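Local coordinates for protein transcriptional regulator AefR (Pseudomonas syringae pv. tomato, PDB 3CDL) that probably binds DNA at transcription regulatory regions, as a two-subunit, all-helical member of the TetR family of regulators, at residues L6-R11 against Y47-S52; G92-L97 against A161-F166; R146-D151 against G197-P202. All blocks are in the same frame, centred on the assembly; numbering follows the deposited sequence.

Overall arrangement
From the N terminus, the chain first enters helix 9-24, and contact 1 closes a loop when residues 47-52, at the end of helix 43-49, come back to its first turn. That loop lies in the small helical region that probably binds DNA. Both later contacts open after contact 1 has closed, and they lie in the C-terminal domain. Contact 2 brings helix 152-167 against helix 82-97; contact 3 joins the loop leading into helix 152-167 to the tail after helix 181-199. Their segments alternate along the chain, so the two loops cross, with centres about 21 Å apart. Contacts 1 and 3 lie on opposite sides of the chain's centre, and the second subunit touches contacts 2 and 3.

Contact 1. Residues L6-R11 against Y47-S52; sequences LTDQKR and YNHFPS
The guanidinium of Arg-11 lies against the ring of Phe-50, their planes only 19° apart, with Phe-50 CE1 over the centre of one guanidinium face. At its edge, NH2 donates a hydrogen bond to the backbone O of His-49 (3.2 Å), approaching from above that carbonyl's plane. The imidazole of His-49 offers a face to the same arginine: Arg-11 CG sits 3.7 Å from the centroid of the His-49 ring, almost on its normal, in a CH-pi contact. A bend at chi2 (-145°) then carries the guanidinium to Phe-50. Arginine suits this place because its methylene part covers one ring, while its flat, charged end can lie on another and still donate a hydrogen bond. Obliquely to the imidazole comes Asp-8, whose OD1 is 3.5 Å from His-49 NE2 without a hydrogen bond being formed. Asp-8 is the N-cap residue of helix 9-24; its other oxygen, OD2, accepts from Arg-11 N at 2.9 Å and more weakly from Lys-10 N. Phe-50 is buried, also touching Val-15 and Leu-56. The contact thus ties the start of helix 9-24 to the C-terminal end of the predicted helix-turn-helix, in the three-helix DNA-binding domain characteristic of TetR regulators.

Contact 2. Residues G92-L97 against A161-F166; sequences GKMRNL and ALLKSF
Leu-163 faces helix 82-97 and touches three of its residues, with CB and CG sharing the Met-94 methyl. Its CB meets Leu-97 CD2 at 4.2 Å and also the terminal methyl of Met-94, a selenomethionine. One bond further out, CG makes the closest approach, 3.7 Å from Met-94 CE. At the tip, the CD2 branch turns to Lys-93, lying 4.0 Å from its CB and only slightly farther from its CG. A branched aliphatic residue suits this position because its branches can touch the Met-94 methyl, a leucine and the apolar base of a lysine together. Met-94 reaches it by bending: its CA-CB bond does not aim at helix 152-167, but turns at chi2 (60°) and chi3 (69°) swing the methyl inward. Lys-93 keeps its carbon chain at the apolar seam while carrying its amine to the margin, where NZ comes 3.8 Å from Lys-164 CD. The two ammonium groups stay farther apart, Lys-93 NZ being 5.5 Å from Lys-164 NZ, and some mutual repulsion is likely. The segments run nearly parallel, with axes 10.6 Å apart and a crossing angle of -21°. Helix 181-199 packs alongside, bringing Gln-184 and Val-187 to Met-94 and Ala-191 to Leu-163. On helix 152-167, Phe-166 stacks with Phe-154 of the second subunit, so this helix is shared between the core of its own chain and the dimer interface.

Contact 3. Residues R146-D151 against G197-P202; sequences RLKPVD and GWYEIP
Leu-147 and Glu-200 form a single antiparallel beta bridge as a non-hydrogen-bonded pair, their CA atoms 4.6 Å apart, with Ile-201 N bonded to Arg-146 O (2.9 Å) and Lys-148 N to Tyr-199 O (2.8 Å). The two CA-H groups add weaker contacts to the same pair of carbonyls. Lys-148 then reaches along the end of helix 181-199, and a bend at chi3 (-36°) brings its amine to the last turn. NZ donates to Trp-198 O at 2.7 Å, with a C=O...N angle of 177°, and at the same time lies over the six-membered ring of Trp-198, 4.2 Å from its centroid, in a cation-pi interaction. Lysine fits here because one long, flexible chain can serve both a carbonyl at a helix C-terminus and an aromatic face. In TetR-type regulators the last long helices commonly build the dimer interface, and this bridge fastens the tail leaving helix 181-199 to the loop that leads into helix 152-167; Trp-198 and Tyr-199 themselves pack on Asn-193 and Met-194 of the second subunit, respectively. Tyr-199 is buried, its ring approached by Val-150 CG1, 3.4 Å from CE1, while its hydroxyl is hydrogen-bonded to Gln-158. The apolar Leu-147 starts off away from the other segment, but its end returns, with CD2 3.8 Å from Tyr-199 CB, and also packs on Leu-82, Ile-138 and Ala-141. Ile-201 lays its CD1 close to Leu-147 O. Arg-146 contributes its backbone to the bridge, whereas its guanidinium turns off to hydrogen-bond the carbonyl of Val-80.

Contact 1. Residues L6-R11 against Y47-S52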
loop_
_atom_site.group_PDB
_atom_site.type_symbol
_atom_site.label_atom_id
_atom_site.label_comp_id
_atom_site.label_asym_id
_atom_site.label_seq_id
_atom_site.Cartn_x
_atom_site.Cartn_y
_atom_site.Cartn_z
ATOM N N LEU B 6 -6.125 -23.809 20.171
ATOM C CA LEU B 6 -6.025 -23.234 21.541
ATOM C C LEU B 6 -4.888 -22.230 21.586
ATOM O O LEU B 6 -3.720 -22.602 21.459
ATOM C CB LEU B 6 -5.790 -24.336 22.587
ATOM C CG LEU B 6 -6.883 -25.351 22.960
ATOM C CD1 LEU B 6 -6.281 -26.574 23.657
ATOM C CD2 LEU B 6 -7.987 -24.741 23.821
ATOM N N THR B 7 -5.243 -20.954 21.741
ATOM C CA THR B 7 -4.264 -19.891 21.989
ATOM C C THR B 7 -4.438 -19.341 23.415
ATOM O O THR B 7 -5.364 -19.733 24.124
ATOM C CB THR B 7 -4.371 -18.731 20.945
ATOM O OG1 THR B 7 -5.706 -18.209 20.932
ATOM C CG2 THR B 7 -3.996 -19.213 19.540
ATOM N N ASP B 8 -3.542 -18.443 23.830
ATOM C CA ASP B 8 -3.605 -17.802 25.153
ATOM C C ASP B 8 -4.504 -16.562 25.080
ATOM O O ASP B 8 -4.179 -15.578 24.373
ATOM C CB ASP B 8 -2.184 -17.436 25.644
ATOM C CG ASP B 8 -2.157 -16.540 26.927
ATOM O OD1 ASP B 8 -1.062 -16.556 27.608
ATOM O OD2 ASP B 8 -3.172 -15.991 27.298
ATOM N N GLN B 9 -5.616 -16.604 25.829
ATOM C CA GLN B 9 -6.615 -15.526 25.763
ATOM C C GLN B 9 -6.246 -14.246 26.550
ATOM O O GLN B 9 -6.772 -13.164 26.263
ATOM C CB GLN B 9 -8.022 -16.034 26.109
ATOM C CG GLN B 9 -9.142 -15.257 25.397
ATOM C CD GLN B 9 -10.355 -16.116 25.028
ATOM O OE1 GLN B 9 -10.411 -17.309 25.388
ATOM N NE2 GLN B 9 -11.335 -15.497 24.311
ATOM N N LYS B 10 -5.340 -14.364 27.518
ATOM C CA LYS B 10 -4.861 -13.185 28.230
ATOM C C LYS B 10 -3.776 -12.428 27.463
ATOM O O LYS B 10 -3.663 -11.206 27.602
ATOM C CB LYS B 10 -4.382 -13.528 29.636
ATOM C CG LYS B 10 -4.408 -12.333 30.594
ATOM C CD LYS B 10 -5.829 -11.771 30.799
ATOM C CE LYS B 10 -6.712 -12.688 31.660
ATOM N NZ LYS B 10 -6.171 -12.900 33.029
ATOM N N ARG B 11 -2.979 -13.149 26.670
ATOM C CA ARG B 11 -2.050 -12.506 25.745
ATOM C C ARG B 11 -2.848 -11.704 24.732
ATOM O O ARG B 11 -2.547 -10.530 24.485
ATOM C CB ARG B 11 -1.145 -13.524 25.031
ATOM C CG ARG B 11 0.318 -13.499 25.486
ATOM C CD ARG B 11 1.320 -13.788 24.353
ATOM N NE ARG B 11 2.670 -13.311 24.696
ATOM C CZ ARG B 11 3.702 -13.236 23.854
ATOM N NH1 ARG B 11 3.568 -13.608 22.584
ATOM N NH2 ARG B 11 4.877 -12.781 24.281
ATOM N N TYR B 47 3.769 -6.667 31.811
ATOM C CA TYR B 47 5.221 -6.762 31.613
ATOM C C TYR B 47 5.715 -8.204 31.524
ATOM O O TYR B 47 6.719 -8.484 30.857
ATOM C CB TYR B 47 6.000 -5.966 32.674
ATOM C CG TYR B 47 5.973 -4.462 32.455
ATOM C CD1 TYR B 47 6.626 -3.883 31.372
ATOM C CD2 TYR B 47 5.294 -3.617 33.338
ATOM C CE1 TYR B 47 6.597 -2.496 31.163
ATOM C CE2 TYR B 47 5.260 -2.228 33.138
ATOM C CZ TYR B 47 5.916 -1.684 32.046
ATOM O OH TYR B 47 5.893 -0.332 31.844
ATOM N N ASN B 48 4.997 -9.104 32.204
ATOM C CA ASN B 48 5.230 -10.543 32.142
ATOM C C ASN B 48 5.169 -11.046 30.704
ATOM O O ASN B 48 6.096 -11.698 30.225
ATOM C CB ASN B 48 4.201 -11.294 32.999
ATOM C CG ASN B 48 4.386 -11.066 34.502
ATOM O OD1 ASN B 48 5.504 -10.846 34.993
ATOM N ND2 ASN B 48 3.278 -11.141 35.242
ATOM N N HIS B 49 4.081 -10.727 30.014
ATOM C CA HIS B 49 3.926 -11.123 28.620
ATOM C C HIS B 49 4.847 -10.354 27.675
ATOM O O HIS B 49 5.518 -10.957 26.839
ATOM C CB HIS B 49 2.461 -11.051 28.191
ATOM C CG HIS B 49 1.643 -12.215 28.677
ATOM N ND1 HIS B 49 0.336 -12.088 29.100
ATOM C CD2 HIS B 49 1.957 -13.529 28.823
ATOM C CE1 HIS B 49 -0.121 -13.272 29.479
ATOM N NE2 HIS B 49 0.843 -14.162 29.323
ATOM N N PHE B 50 4.903 -9.030 27.830
ATOM C CA PHE B 50 5.748 -8.174 26.996
ATOM C C PHE B 50 6.538 -7.210 27.849
ATOM O O PHE B 50 5.957 -6.272 28.408
ATOM C CB PHE B 50 4.898 -7.382 26.007
ATOM C CG PHE B 50 3.962 -8.235 25.206
ATOM C CD1 PHE B 50 4.407 -8.875 24.043
ATOM C CD2 PHE B 50 2.646 -8.418 25.619
ATOM C CE1 PHE B 50 3.552 -9.674 23.292
ATOM C CE2 PHE B 50 1.782 -9.217 24.880
ATOM C CZ PHE B 50 2.239 -9.850 23.714
ATOM N N PRO B 51 7.868 -7.419 27.944
ATOM C CA PRO B 51 8.738 -6.577 28.782
ATOM C C PRO B 51 8.909 -5.138 28.271
ATOM O O PRO B 51 9.463 -4.306 28.976
ATOM C CB PRO B 51 10.087 -7.322 28.764
ATOM C CG PRO B 51 9.806 -8.657 28.171
ATOM C CD PRO B 51 8.638 -8.470 27.262
ATOM N N SER B 52 8.426 -4.859 27.063
ATOM C CA SER B 52 8.517 -3.522 26.463
ATOM C C SER B 52 7.659 -3.426 25.208
ATOM O O SER B 52 7.310 -4.443 24.614
ATOM C CB SER B 52 9.964 -3.166 26.121
ATOM O OG SER B 52 10.507 -4.081 25.198
#

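Contact 2. Residues G92-L97 against A161-F166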
loop_
_atom_site.group_PDB
_atom_site.type_symbol
_atom_site.label_atom_id
_atom_site.label_comp_id
_atom_site.label_asym_id
_atom_site.label_seq_id
_atom_site.Cartn_x
_atom_site.Cartn_y
_atom_site.Cartn_z
ATOM N N GLY B 92 -7.444 -18.725 0.187
ATOM C CA GLY B 92 -6.769 -18.648 1.494
ATOM C C GLY B 92 -6.301 -17.234 1.850
ATOM O O GLY B 92 -6.693 -16.680 2.883
ATOM N N LYS B 93 -5.478 -16.638 0.992
ATOM C CA LYS B 93 -5.036 -15.266 1.212
ATOM C C LYS B 93 -6.181 -14.241 1.238
ATOM O O LYS B 93 -6.095 -13.265 1.964
ATOM C CB LYS B 93 -3.990 -14.859 0.175
ATOM C CG LYS B 93 -3.257 -13.527 0.456
ATOM C CD LYS B 93 -2.632 -13.480 1.863
ATOM C CE LYS B 93 -1.408 -12.575 1.974
ATOM N NZ LYS B 93 -1.509 -11.208 1.299
HETATM N N MSE B 94 -7.245 -14.453 0.462
HETATM C CA MSE B 94 -8.360 -13.514 0.448
HETATM C C MSE B 94 -9.206 -13.594 1.729
HETATM O O MSE B 94 -9.670 -12.583 2.240
HETATM C CB MSE B 94 -9.224 -13.713 -0.794
HETATM C CG MSE B 94 -10.457 -12.808 -0.871
HETATM SE SE MSE B 94 -10.031 -10.854 -0.868
HETATM C CE MSE B 94 -9.192 -10.751 -2.626
ATOM N N ARG B 95 -9.404 -14.797 2.245
ATOM C CA ARG B 95 -10.153 -14.970 3.489
ATOM C C ARG B 95 -9.414 -14.314 4.688
ATOM O O ARG B 95 -10.047 -13.825 5.638
ATOM C CB ARG B 95 -10.432 -16.466 3.737
ATOM C CG ARG B 95 -11.419 -17.123 2.731
ATOM C CD ARG B 95 -11.783 -18.562 3.157
ATOM N NE ARG B 95 -11.038 -19.592 2.421
ATOM C CZ ARG B 95 -11.501 -20.267 1.362
ATOM N NH1 ARG B 95 -12.730 -20.059 0.881
ATOM N NH2 ARG B 95 -10.725 -21.161 0.770
ATOM N N ASN B 96 -8.082 -14.294 4.624
ATOM C CA ASN B 96 -7.267 -13.686 5.673
ATOM C C ASN B 96 -7.317 -12.153 5.627
ATOM O O ASN B 96 -7.434 -11.492 6.657
ATOM C CB ASN B 96 -5.816 -14.212 5.626
ATOM C CG ASN B 96 -5.725 -15.710 5.892
ATOM O OD1 ASN B 96 -6.224 -16.220 6.903
ATOM N ND2 ASN B 96 -5.083 -16.423 4.982
ATOM N N LEU B 97 -7.245 -11.602 4.424
ATOM C CA LEU B 97 -7.430 -10.163 4.192
ATOM C C LEU B 97 -8.826 -9.655 4.581
ATOM O O LEU B 97 -9.000 -8.462 4.843
ATOM C CB LEU B 97 -7.234 -9.851 2.708
ATOM C CG LEU B 97 -5.904 -9.570 2.004
ATOM C CD1 LEU B 97 -4.703 -10.330 2.549
ATOM C CD2 LEU B 97 -6.101 -9.842 0.509
ATOM N N ALA B 161 -0.176 -8.380 -5.047
ATOM C CA ALA B 161 -0.648 -7.074 -5.513
ATOM C C ALA B 161 -2.017 -7.121 -6.167
ATOM O O ALA B 161 -2.821 -6.215 -6.019
ATOM C CB ALA B 161 0.367 -6.479 -6.523
ATOM N N LEU B 162 -2.278 -8.169 -6.922
ATOM C CA LEU B 162 -3.562 -8.283 -7.609
ATOM C C LEU B 162 -4.737 -8.431 -6.637
ATOM O O LEU B 162 -5.838 -8.099 -7.000
ATOM C CB LEU B 162 -3.523 -9.423 -8.638
ATOM C CG LEU B 162 -3.230 -9.115 -10.134
ATOM C CD1 LEU B 162 -3.108 -7.617 -10.483
ATOM C CD2 LEU B 162 -2.069 -9.953 -10.741
ATOM N N LEU B 163 -4.465 -8.887 -5.403
ATOM C CA LEU B 163 -5.461 -9.052 -4.317
ATOM C C LEU B 163 -5.452 -7.888 -3.334
ATOM O O LEU B 163 -6.484 -7.332 -2.993
ATOM C CB LEU B 163 -5.183 -10.346 -3.540
ATOM C CG LEU B 163 -5.875 -11.677 -3.919
ATOM C CD1 LEU B 163 -5.792 -12.002 -5.379
ATOM C CD2 LEU B 163 -5.365 -12.867 -3.069
ATOM N N LYS B 164 -4.257 -7.522 -2.888
ATOM C CA LYS B 164 -4.064 -6.497 -1.884
ATOM C C LYS B 164 -4.568 -5.155 -2.378
ATOM O O LYS B 164 -4.996 -4.357 -1.601
ATOM C CB LYS B 164 -2.588 -6.413 -1.518
ATOM C CG LYS B 164 -2.124 -7.307 -0.345
ATOM C CD LYS B 164 -0.784 -8.031 -0.633
ATOM C CE LYS B 164 0.273 -7.727 0.419
ATOM N NZ LYS B 164 0.628 -6.283 0.302
ATOM N N SER B 165 -4.539 -4.926 -3.686
ATOM C CA SER B 165 -4.866 -3.606 -4.248
ATOM C C SER B 165 -6.359 -3.307 -4.120
ATOM O O SER B 165 -6.777 -2.149 -4.203
ATOM C CB SER B 165 -4.404 -3.497 -5.703
ATOM O OG SER B 165 -5.071 -4.440 -6.536
ATOM N N PHE B 166 -7.133 -4.361 -3.881
ATOM C CA PHE B 166 -8.583 -4.281 -3.645
ATOM C C PHE B 166 -8.956 -4.610 -2.203
ATOM O O PHE B 166 -9.878 -4.022 -1.636
ATOM C CB PHE B 166 -9.353 -5.262 -4.561
ATOM C CG PHE B 166 -9.205 -4.963 -6.026
ATOM C CD1 PHE B 166 -9.859 -3.861 -6.599
ATOM C CD2 PHE B 166 -8.387 -5.766 -6.837
ATOM C CE1 PHE B 166 -9.721 -3.577 -7.951
ATOM C CE2 PHE B 166 -8.235 -5.490 -8.184
ATOM C CZ PHE B 166 -8.898 -4.400 -8.743
#

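Contact 3. Residues R146-D151 against G197-P202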
loop_
_atom_site.group_PDB
_atom_site.type_symbol
_atom_site.label_atom_id
_atom_site.label_comp_id
_atom_site.label_asym_id
_atom_site.label_seq_id
_atom_site.Cartn_x
_atom_site.Cartn_y
_atom_site.Cartn_z
ATOM N N ARG B 146 5.979 -26.132 -15.290
ATOM C CA ARG B 146 4.606 -25.697 -15.573
ATOM C C ARG B 146 4.450 -24.194 -15.528
ATOM O O ARG B 146 3.448 -23.636 -15.999
ATOM C CB ARG B 146 3.610 -26.360 -14.627
ATOM C CG ARG B 146 3.233 -27.781 -15.083
ATOM C CD ARG B 146 1.759 -28.061 -14.853
ATOM N NE ARG B 146 1.544 -28.658 -13.537
ATOM C CZ ARG B 146 0.353 -28.916 -12.995
ATOM N NH1 ARG B 146 0.297 -29.478 -11.785
ATOM N NH2 ARG B 146 -0.774 -28.609 -13.645
ATOM N N LEU B 147 5.445 -23.542 -14.946
ATOM C CA LEU B 147 5.479 -22.096 -14.886
ATOM C C LEU B 147 6.759 -21.612 -15.529
ATOM O O LEU B 147 7.742 -22.342 -15.612
ATOM C CB LEU B 147 5.385 -21.585 -13.453
ATOM C CG LEU B 147 4.044 -21.391 -12.753
ATOM C CD1 LEU B 147 4.312 -20.574 -11.511
ATOM C CD2 LEU B 147 2.962 -20.713 -13.641
ATOM N N LYS B 148 6.719 -20.378 -16.007
ATOM C CA LYS B 148 7.793 -19.830 -16.799
ATOM C C LYS B 148 8.880 -19.304 -15.859
ATOM O O LYS B 148 8.578 -18.859 -14.752
ATOM C CB LYS B 148 7.173 -18.812 -17.775
ATOM C CG LYS B 148 7.840 -17.473 -18.007
ATOM C CD LYS B 148 6.954 -16.596 -18.932
ATOM C CE LYS B 148 6.223 -17.419 -20.039
ATOM N NZ LYS B 148 5.108 -16.641 -20.710
ATOM N N PRO B 149 10.156 -19.425 -16.251
ATOM C CA PRO B 149 11.246 -18.910 -15.411
ATOM C C PRO B 149 11.123 -17.421 -15.061
ATOM O O PRO B 149 11.057 -16.571 -15.944
ATOM C CB PRO B 149 12.485 -19.142 -16.274
ATOM C CG PRO B 149 11.955 -19.329 -17.666
ATOM C CD PRO B 149 10.674 -20.055 -17.470
ATOM N N VAL B 150 11.051 -17.124 -13.771
ATOM C CA VAL B 150 11.125 -15.764 -13.261
ATOM C C VAL B 150 11.535 -15.928 -11.800
ATOM O O VAL B 150 11.407 -17.024 -11.273
ATOM C CB VAL B 150 9.756 -14.984 -13.446
ATOM C CG1 VAL B 150 8.577 -15.719 -12.789
ATOM C CG2 VAL B 150 9.865 -13.561 -12.953
ATOM N N ASP B 151 12.032 -14.865 -11.162
ATOM C CA ASP B 151 12.315 -14.874 -9.726
ATOM C C ASP B 151 11.021 -15.109 -8.972
ATOM O O ASP B 151 10.118 -14.290 -9.052
ATOM C CB ASP B 151 12.904 -13.530 -9.290
ATOM C CG ASP B 151 13.393 -13.537 -7.837
ATOM O OD1 ASP B 151 14.473 -14.137 -7.567
ATOM O OD2 ASP B 151 12.713 -12.929 -6.974
ATOM N N GLY B 197 -2.405 -16.720 -17.169
ATOM C CA GLY B 197 -2.357 -16.217 -18.539
ATOM C C GLY B 197 -0.934 -15.965 -19.013
ATOM O O GLY B 197 -0.547 -16.407 -20.102
ATOM N N TRP B 198 -0.147 -15.269 -18.183
ATOM C CA TRP B 198 1.222 -14.874 -18.538
ATOM C C TRP B 198 2.271 -15.913 -18.175
ATOM O O TRP B 198 3.168 -16.186 -18.957
ATOM C CB TRP B 198 1.588 -13.502 -17.933
ATOM C CG TRP B 198 3.021 -13.125 -18.208
ATOM C CD1 TRP B 198 4.020 -13.033 -17.294
ATOM C CD2 TRP B 198 3.621 -12.834 -19.487
ATOM N NE1 TRP B 198 5.207 -12.698 -17.908
ATOM C CE2 TRP B 198 4.992 -12.570 -19.256
ATOM C CE3 TRP B 198 3.138 -12.786 -20.806
ATOM C CZ2 TRP B 198 5.889 -12.248 -20.295
ATOM C CZ3 TRP B 198 4.035 -12.466 -21.843
ATOM C CH2 TRP B 198 5.390 -12.198 -21.574
ATOM N N TYR B 199 2.163 -16.501 -16.997
ATOM C CA TYR B 199 3.225 -17.382 -16.500
ATOM C C TYR B 199 3.133 -18.870 -16.821
ATOM O O TYR B 199 4.166 -19.573 -16.861
ATOM C CB TYR B 199 3.401 -17.199 -15.014
ATOM C CG TYR B 199 4.114 -15.922 -14.683
ATOM C CD1 TYR B 199 5.442 -15.710 -15.062
ATOM C CD2 TYR B 199 3.465 -14.920 -13.977
ATOM C CE1 TYR B 199 6.083 -14.530 -14.741
ATOM C CE2 TYR B 199 4.107 -13.745 -13.647
ATOM C CZ TYR B 199 5.393 -13.545 -14.029
ATOM O OH TYR B 199 5.982 -12.354 -13.683
ATOM N N GLU B 200 1.924 -19.361 -17.055
ATOM C CA GLU B 200 1.779 -20.779 -17.335
ATOM C C GLU B 200 2.434 -21.223 -18.660
ATOM O O GLU B 200 2.216 -20.605 -19.711
ATOM C CB GLU B 200 0.316 -21.187 -17.298
ATOM C CG GLU B 200 0.123 -22.676 -17.372
ATOM C CD GLU B 200 -1.292 -23.113 -17.042
ATOM O OE1 GLU B 200 -2.182 -22.231 -16.937
ATOM O OE2 GLU B 200 -1.512 -24.345 -16.889
ATOM N N ILE B 201 3.260 -22.272 -18.583
ATOM C CA ILE B 201 3.606 -23.076 -19.754
ATOM C C ILE B 201 2.519 -24.156 -19.890
ATOM O O ILE B 201 2.409 -25.048 -19.030
ATOM C CB ILE B 201 4.986 -23.752 -19.614
ATOM C CG1 ILE B 201 6.034 -22.759 -19.107
ATOM C CG2 ILE B 201 5.414 -24.387 -20.946
ATOM C CD1 ILE B 201 7.276 -23.433 -18.554
ATOM N N PRO B 202 1.709 -24.086 -20.967
ATOM C CA PRO B 202 0.560 -24.996 -21.023
ATOM C C PRO B 202 0.969 -26.445 -21.342
ATOM O O PRO B 202 1.738 -26.695 -22.280
ATOM C CB PRO B 202 -0.324 -24.386 -22.116
ATOM C CG PRO B 202 0.647 -23.653 -23.022
ATOM C CD PRO B 202 1.811 -23.224 -22.163
#